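Local coordinates for protein phenylalanyl-tRNA synthetase beta chain (Pyrococcus horikoshii, PDB 2CXI) that forms part of the enzyme that joins phenylalanine to its tRNA at the expense of ATP, this fragment being the N-terminal part of the beta subunit, at residues T90-E95 / P153-A158. Numbering follows the deposited sequence.
Sequences TVYVDE and PIYYKA
Parallel pairing of neighbouring strands in the mixed sheet that runs through the B3/4 region joins Val91, Tyr92 and Val93 to Ile154, Tyr155 and Tyr156, and illustrates how a side chain can prolong a backbone ladder. The short strand axes approach to 4.6 Å. Ile154 N donates to Thr90 O, Tyr92 N to Ile154 O, Tyr156 N to Tyr92 O at 2.8 Å, and Asp94 N to Tyr156 O. There the strand 84-93 ends, and the carboxylate of Asp94 takes over: its OD2 accepts from Ala158 N at 3.0 Å, on the anti side and 24° out of the carboxylate plane. The CB already points to the partner strand, and chi1 of -165°, which sets CG opposite the backbone N, carries OD2 on to Ala158, where one water donates to both Asp94 OD2 and Ala158 O. On one face of the sheet Tyr92 and Tyr155 stand side by side, nearly parallel, 20° apart, but displaced so that little of one ring lies over the other; Tyr92 CD2 meets Tyr155 CE2 at 3.4 Å. Pro153 CB reaches the edge of the Tyr92 ring at CE2, while Thr90 CG2 sits over the outer part of one face, 3.5 Å from the ring plane. Both phenol oxygens are hydrogen-bonded to Ser18 of a second subunit, Tyr92 OH to its N and Tyr155 OH to its OG. Were Tyr155 replaced by alanine, the Tyr92 ring would probably lose the neighbour along its flank, and Ser18 OG of that subunit this hydroxyl partner. Across the sheet, Val93 CG1 packs against Tyr156 CD2 at 3.7 Å, and the Tyr156 hydroxyl is hydrogen-bonded to Arg101 O. The two faces thus lead to different places: the hydroxyls of Tyr92 and Tyr155 are tied to a second subunit, whereas Val91, Val93 and Tyr156 pack against Tyr106 of strand 103-110 within the chain.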
loop_
_atom_site.group_PDB
_atom_site.type_symbol
_atom_site.label_atom_id
_atom_site.label_comp_id
_atom_site.label_asym_id
_atom_site.label_seq_id
_atom_site.Cartn_x
_atom_site.Cartn_y
_atom_site.Cartn_z
ATOM N N THR A 90 -0.213 12.130 -1.425
ATOM C CA THR A 90 -0.906 12.278 -2.684
ATOM C C THR A 90 -2.335 12.784 -2.493
ATOM O O THR A 90 -3.067 12.341 -1.575
ATOM C CB THR A 90 -0.954 10.906 -3.398
ATOM O OG1 THR A 90 0.386 10.509 -3.715
ATOM C CG2 THR A 90 -1.610 11.029 -4.749
ATOM N N VAL A 91 -2.734 13.708 -3.356
ATOM C CA VAL A 91 -4.145 14.112 -3.459
ATOM C C VAL A 91 -4.629 13.812 -4.879
ATOM O O VAL A 91 -3.965 14.156 -5.825
ATOM C CB VAL A 91 -4.352 15.631 -3.147
ATOM C CG1 VAL A 91 -5.849 16.049 -3.250
ATOM C CG2 VAL A 91 -3.736 15.953 -1.800
ATOM N N TYR A 92 -5.796 13.183 -4.994
ATOM C CA TYR A 92 -6.397 12.907 -6.302
ATOM C C TYR A 92 -7.472 13.913 -6.621
ATOM O O TYR A 92 -8.367 14.137 -5.799
ATOM C CB TYR A 92 -6.986 11.499 -6.311
ATOM C CG TYR A 92 -5.918 10.466 -6.066
ATOM C CD1 TYR A 92 -5.129 9.998 -7.138
ATOM C CD2 TYR A 92 -5.669 9.964 -4.769
ATOM C CE1 TYR A 92 -4.132 9.047 -6.916
ATOM C CE2 TYR A 92 -4.674 8.993 -4.549
ATOM C CZ TYR A 92 -3.934 8.529 -5.642
ATOM O OH TYR A 92 -2.920 7.603 -5.462
ATOM N N VAL A 93 -7.357 14.540 -7.793
ATOM C CA VAL A 93 -8.421 15.424 -8.311
ATOM C C VAL A 93 -9.281 14.769 -9.399
ATOM O O VAL A 93 -8.787 14.441 -10.493
ATOM C CB VAL A 93 -7.835 16.788 -8.798
ATOM C CG1 VAL A 93 -8.955 17.717 -9.315
ATOM C CG2 VAL A 93 -7.066 17.422 -7.669
ATOM N N ASP A 94 -10.559 14.584 -9.068
ATOM C CA ASP A 94 -11.546 13.936 -9.935
ATOM C C ASP A 94 -11.805 14.687 -11.247
ATOM O O ASP A 94 -12.156 15.890 -11.248
ATOM C CB ASP A 94 -12.849 13.847 -9.154
ATOM C CG ASP A 94 -13.848 12.910 -9.763
ATOM O OD1 ASP A 94 -13.653 12.390 -10.896
ATOM O OD2 ASP A 94 -14.882 12.650 -9.150
ATOM N N GLU A 95 -11.638 13.992 -12.377
ATOM C CA GLU A 95 -11.915 14.607 -13.678
ATOM C C GLU A 95 -13.360 15.002 -13.814
ATOM O O GLU A 95 -13.690 15.909 -14.572
ATOM C CB GLU A 95 -11.510 13.694 -14.849
ATOM C CG GLU A 95 -12.300 12.400 -14.969
ATOM C CD GLU A 95 -11.878 11.590 -16.203
ATOM O OE1 GLU A 95 -11.206 12.165 -17.114
ATOM O OE2 GLU A 95 -12.205 10.377 -16.251
ATOM N N PRO A 153 -4.161 8.800 1.508
ATOM C CA PRO A 153 -4.335 9.834 0.470
ATOM C C PRO A 153 -5.615 10.657 0.633
ATOM O O PRO A 153 -6.585 10.206 1.296
ATOM C CB PRO A 153 -4.431 8.981 -0.818
ATOM C CG PRO A 153 -3.496 7.854 -0.527
ATOM C CD PRO A 153 -3.881 7.473 0.891
ATOM N N ILE A 154 -5.624 11.837 0.009
ATOM C CA ILE A 154 -6.808 12.734 0.075
ATOM C C ILE A 154 -7.444 12.786 -1.313
ATOM O O ILE A 154 -6.729 12.729 -2.321
ATOM C CB ILE A 154 -6.410 14.175 0.585
ATOM C CG1 ILE A 154 -5.635 14.101 1.917
ATOM C CG2 ILE A 154 -7.651 15.073 0.673
ATOM C CD1 ILE A 154 -6.376 13.462 3.100
ATOM N N TYR A 155 -8.764 12.871 -1.357
ATOM C CA TYR A 155 -9.551 12.909 -2.610
ATOM C C TYR A 155 -10.374 14.185 -2.720
ATOM O O TYR A 155 -11.114 14.490 -1.830
ATOM C CB TYR A 155 -10.506 11.704 -2.638
ATOM C CG TYR A 155 -9.743 10.413 -2.605
ATOM C CD1 TYR A 155 -9.320 9.866 -1.401
ATOM C CD2 TYR A 155 -9.402 9.764 -3.802
ATOM C CE1 TYR A 155 -8.569 8.665 -1.365
ATOM C CE2 TYR A 155 -8.680 8.612 -3.795
ATOM C CZ TYR A 155 -8.264 8.057 -2.583
ATOM O OH TYR A 155 -7.540 6.879 -2.615
ATOM N N TYR A 156 -10.177 14.934 -3.800
ATOM C CA TYR A 156 -11.045 16.044 -4.151
ATOM C C TYR A 156 -11.945 15.523 -5.298
ATOM O O TYR A 156 -11.465 15.283 -6.419
ATOM C CB TYR A 156 -10.173 17.243 -4.556
ATOM C CG TYR A 156 -10.951 18.422 -5.075
ATOM C CD1 TYR A 156 -12.087 18.889 -4.406
ATOM C CD2 TYR A 156 -10.513 19.107 -6.216
ATOM C CE1 TYR A 156 -12.799 19.985 -4.903
ATOM C CE2 TYR A 156 -11.196 20.215 -6.691
ATOM C CZ TYR A 156 -12.349 20.628 -6.028
ATOM O OH TYR A 156 -13.047 21.695 -6.535
ATOM N N LYS A 157 -13.201 15.253 -4.981
ATOM C CA LYS A 157 -14.069 14.476 -5.871
ATOM C C LYS A 157 -15.442 15.078 -6.161
ATOM O O LYS A 157 -15.941 15.923 -5.414
ATOM C CB LYS A 157 -14.246 13.037 -5.317
ATOM C CG LYS A 157 -15.069 12.980 -4.005
ATOM C CD LYS A 157 -15.373 11.540 -3.663
ATOM C CE LYS A 157 -16.264 11.472 -2.418
ATOM N NZ LYS A 157 -17.210 10.265 -2.411
ATOM N N ALA A 158 -16.055 14.608 -7.251
ATOM C CA ALA A 158 -17.440 14.916 -7.543
ATOM C C ALA A 158 -18.264 13.940 -6.709
ATOM O O ALA A 158 -18.127 12.745 -6.869
ATOM C CB ALA A 158 -17.720 14.728 -9.053
HETATM O O HOH W 1 -16.628 10.950 -8.372
#